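Local coordinates for protein pyruvate kinase 1 (Trypanosoma brucei brucei, PDB 4KCV) that catalyses the last step of glycolysis, passing a phosphoryl group from phosphoenolpyruvate to ADP to yield pyruvate and ATP, at residues K239-Q244 / M260-D265. Residues are numbered along the deposited sequence; the frame is centred on the assembly and turned at random.
Sequences KIENHQ and MVARGD. With MG (magnesium ion), chain C; AKG (2-oxoglutaric acid), chain E.
The magnesium site at the mouth of the pyruvate kinase barrel is built where Glu241 and Asp265 converge, each following one of two neighbouring parallel strands. Their side chains run side by side and point the same way, the carboxylate planes 37° apart, and Glu241 OE1 comes within 2.7 Å of Asp265 OD2. Two anionic oxygens tolerate this closeness because both bind the magnesium ion, OE1 of Glu241 at 2.3 Å. A short acidic chain from the helix start and a longer one from the loop just after the adjacent strand 235-240 thus reach the same cation, whose charge probably offsets theirs. 2-Oxoglutarate chelates it through O2 and O5, and a water held by Glu241 OE2 adds another ligand; Phe213 N also binds OE2.

Lys239 suits its place by length: bent at chi3 (51°), it brings NZ to 2.9 Å from O5 of the ligand, and Ser212 OG and Asp84 OD1 also hydrogen-bond to NZ. Met260 runs alongside it, SD lying 4.0 Å from Lys239 CE and packing against ligand C3. The small Ala262 sets its methyl against Glu241 CG and over one face of the ligand carboxylate, CB 3.7 Å from C1. Gly264, without a side chain, leaves room for O1, which its N-H binds at 2.9 Å; Asp265 N donates to O2. The ligand carboxylate is therefore gripped by the first turn of helix 263-269, whose dipole would favour an anion there.

The strand ends are joined by a nearly straight bond from Ile240 N to Met260 O (2.9 Å, 173°) and a more bent one from Ala262 N to Ile240 O, while Ile240 and Val261 turn to the other face, against Ile282 of helix 275-289. Metal-binding and substrate-site residues at the C-terminal ends of the strands of a closed eight-stranded parallel barrel are characteristic of a TIM-barrel active site.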
loop_
_atom_site.group_PDB
_atom_site.type_symbol
_atom_site.label_atom_id
_atom_site.label_comp_id
_atom_site.label_asym_id
_atom_site.label_seq_id
_atom_site.Cartn_x
_atom_site.Cartn_y
_atom_site.Cartn_z
ATOM N N LYS A 239 1.759 -18.436 -30.608
ATOM C CA LYS A 239 3.080 -17.817 -30.643
ATOM C C LYS A 239 2.969 -16.370 -31.102
ATOM O O LYS A 239 2.418 -16.073 -32.187
ATOM C CB LYS A 239 4.014 -18.601 -31.566
ATOM C CG LYS A 239 4.121 -20.084 -31.188
ATOM C CD LYS A 239 4.936 -20.897 -32.195
ATOM C CE LYS A 239 6.300 -20.277 -32.508
ATOM N NZ LYS A 239 6.922 -20.950 -33.698
ATOM N N ILE A 240 3.360 -15.456 -30.222
ATOM C CA ILE A 240 3.278 -14.028 -30.540
ATOM C C ILE A 240 4.582 -13.583 -31.210
ATOM O O ILE A 240 5.669 -13.699 -30.617
ATOM C CB ILE A 240 3.001 -13.182 -29.270
ATOM C CG1 ILE A 240 1.681 -13.612 -28.624
ATOM C CG2 ILE A 240 2.978 -11.691 -29.590
ATOM C CD1 ILE A 240 0.434 -13.377 -29.470
ATOM N N GLU A 241 4.494 -13.224 -32.497
ATOM C CA GLU A 241 5.709 -13.054 -33.312
ATOM C C GLU A 241 5.820 -11.728 -34.049
ATOM O O GLU A 241 6.816 -11.494 -34.703
ATOM C CB GLU A 241 5.874 -14.190 -34.322
ATOM C CG GLU A 241 5.532 -15.562 -33.802
ATOM C CD GLU A 241 6.193 -16.656 -34.618
ATOM O OE1 GLU A 241 7.427 -16.597 -34.775
ATOM O OE2 GLU A 241 5.507 -17.612 -35.026
ATOM N N ASN A 242 4.795 -10.880 -33.973
ATOM C CA ASN A 242 4.833 -9.585 -34.644
ATOM C C ASN A 242 3.992 -8.552 -33.915
ATOM O O ASN A 242 3.375 -8.864 -32.893
ATOM C CB ASN A 242 4.427 -9.725 -36.146
ATOM C CG ASN A 242 2.906 -9.745 -36.369
ATOM O OD1 ASN A 242 2.127 -10.094 -35.475
ATOM N ND2 ASN A 242 2.478 -9.399 -37.616
ATOM N N HIS A 243 4.001 -7.309 -34.392
ATOM C CA HIS A 243 3.341 -6.231 -33.658
ATOM C C HIS A 243 1.832 -6.453 -33.563
ATOM O O HIS A 243 1.198 -6.073 -32.570
ATOM C CB HIS A 243 3.652 -4.869 -34.285
ATOM C CG HIS A 243 2.776 -4.544 -35.446
ATOM N ND1 HIS A 243 2.925 -5.155 -36.650
ATOM C CD2 HIS A 243 1.566 -3.844 -35.510
ATOM C CE1 HIS A 243 1.919 -4.780 -37.469
ATOM N NE2 HIS A 243 1.090 -3.978 -36.774
ATOM N N GLN A 244 1.247 -7.081 -34.581
ATOM C CA GLN A 244 -0.183 -7.355 -34.569
ATOM C C GLN A 244 -0.546 -8.241 -33.404
ATOM O O GLN A 244 -1.552 -8.019 -32.743
ATOM C CB GLN A 244 -0.601 -8.082 -35.832
ATOM C CG GLN A 244 -0.872 -7.216 -37.020
ATOM C CD GLN A 244 -1.223 -8.071 -38.228
ATOM O OE1 GLN A 244 -0.320 -8.657 -38.891
ATOM N NE2 GLN A 244 -2.531 -8.319 -38.403
ATOM N N MET A 260 3.065 -18.319 -26.236
ATOM C CA MET A 260 4.525 -18.307 -26.268
ATOM C C MET A 260 5.009 -16.949 -26.706
ATOM O O MET A 260 4.568 -16.429 -27.722
ATOM C CB MET A 260 5.090 -19.374 -27.231
ATOM C CG MET A 260 6.624 -19.425 -27.221
ATOM S SD MET A 260 7.333 -20.224 -28.677
ATOM C CE MET A 260 6.674 -21.868 -28.455
ATOM N N VAL A 261 5.936 -16.376 -25.951
ATOM C CA VAL A 261 6.567 -15.127 -26.362
ATOM C C VAL A 261 7.716 -15.499 -27.261
ATOM O O VAL A 261 8.775 -15.902 -26.772
ATOM C CB VAL A 261 7.115 -14.336 -25.152
ATOM C CG1 VAL A 261 7.831 -13.082 -25.624
ATOM C CG2 VAL A 261 5.992 -13.984 -24.182
ATOM N N ALA A 262 7.452 -15.532 -28.563
ATOM C CA ALA A 262 8.379 -16.121 -29.520
ATOM C C ALA A 262 9.387 -15.060 -29.942
ATOM O O ALA A 262 9.225 -14.413 -30.972
ATOM C CB ALA A 262 7.603 -16.642 -30.740
ATOM N N ARG A 263 10.412 -14.863 -29.129
ATOM C CA ARG A 263 11.216 -13.613 -29.175
ATOM C C ARG A 263 12.099 -13.487 -30.419
ATOM O O ARG A 263 12.505 -12.395 -30.793
ATOM C CB ARG A 263 12.074 -13.503 -27.914
ATOM C CG ARG A 263 11.258 -13.430 -26.642
ATOM C CD ARG A 263 12.151 -13.147 -25.446
ATOM N NE ARG A 263 13.223 -14.127 -25.326
ATOM C CZ ARG A 263 14.140 -14.113 -24.368
ATOM N NH1 ARG A 263 14.112 -13.182 -23.418
ATOM N NH2 ARG A 263 15.122 -15.005 -24.384
ATOM N N GLY A 264 12.436 -14.613 -31.023
ATOM C CA GLY A 264 13.337 -14.612 -32.165
ATOM C C GLY A 264 12.697 -13.911 -33.342
ATOM O O GLY A 264 13.165 -12.848 -33.773
ATOM N N ASP A 265 11.532 -14.405 -33.746
ATOM C CA ASP A 265 10.746 -13.752 -34.789
ATOM C C ASP A 265 10.212 -12.365 -34.385
ATOM O O ASP A 265 10.318 -11.403 -35.156
ATOM C CB ASP A 265 9.631 -14.679 -35.260
ATOM C CG ASP A 265 10.158 -15.798 -36.188
ATOM O OD1 ASP A 265 11.069 -15.527 -36.992
ATOM O OD2 ASP A 265 9.723 -16.949 -36.065
HETATM MG MG MG C . 9.197 -18.089 -34.909
HETATM C C1 AKG E . 10.712 -17.646 -32.423
HETATM O O1 AKG E . 11.342 -17.295 -31.407
HETATM O O2 AKG E . 10.610 -16.849 -33.384
HETATM C C2 AKG E . 10.009 -19.032 -32.479
HETATM O O5 AKG E . 9.414 -19.432 -33.497
HETATM C C3 AKG E . 10.272 -19.963 -31.285
HETATM C C4 AKG E . 11.252 -21.066 -31.726
HETATM C C5 AKG E . 12.682 -20.505 -31.776
HETATM O O3 AKG E . 12.924 -19.604 -32.610
HETATM O O4 AKG E . 13.507 -21.008 -30.998
HETATM O O HOH W 1 7.508 -19.070 -36.299
#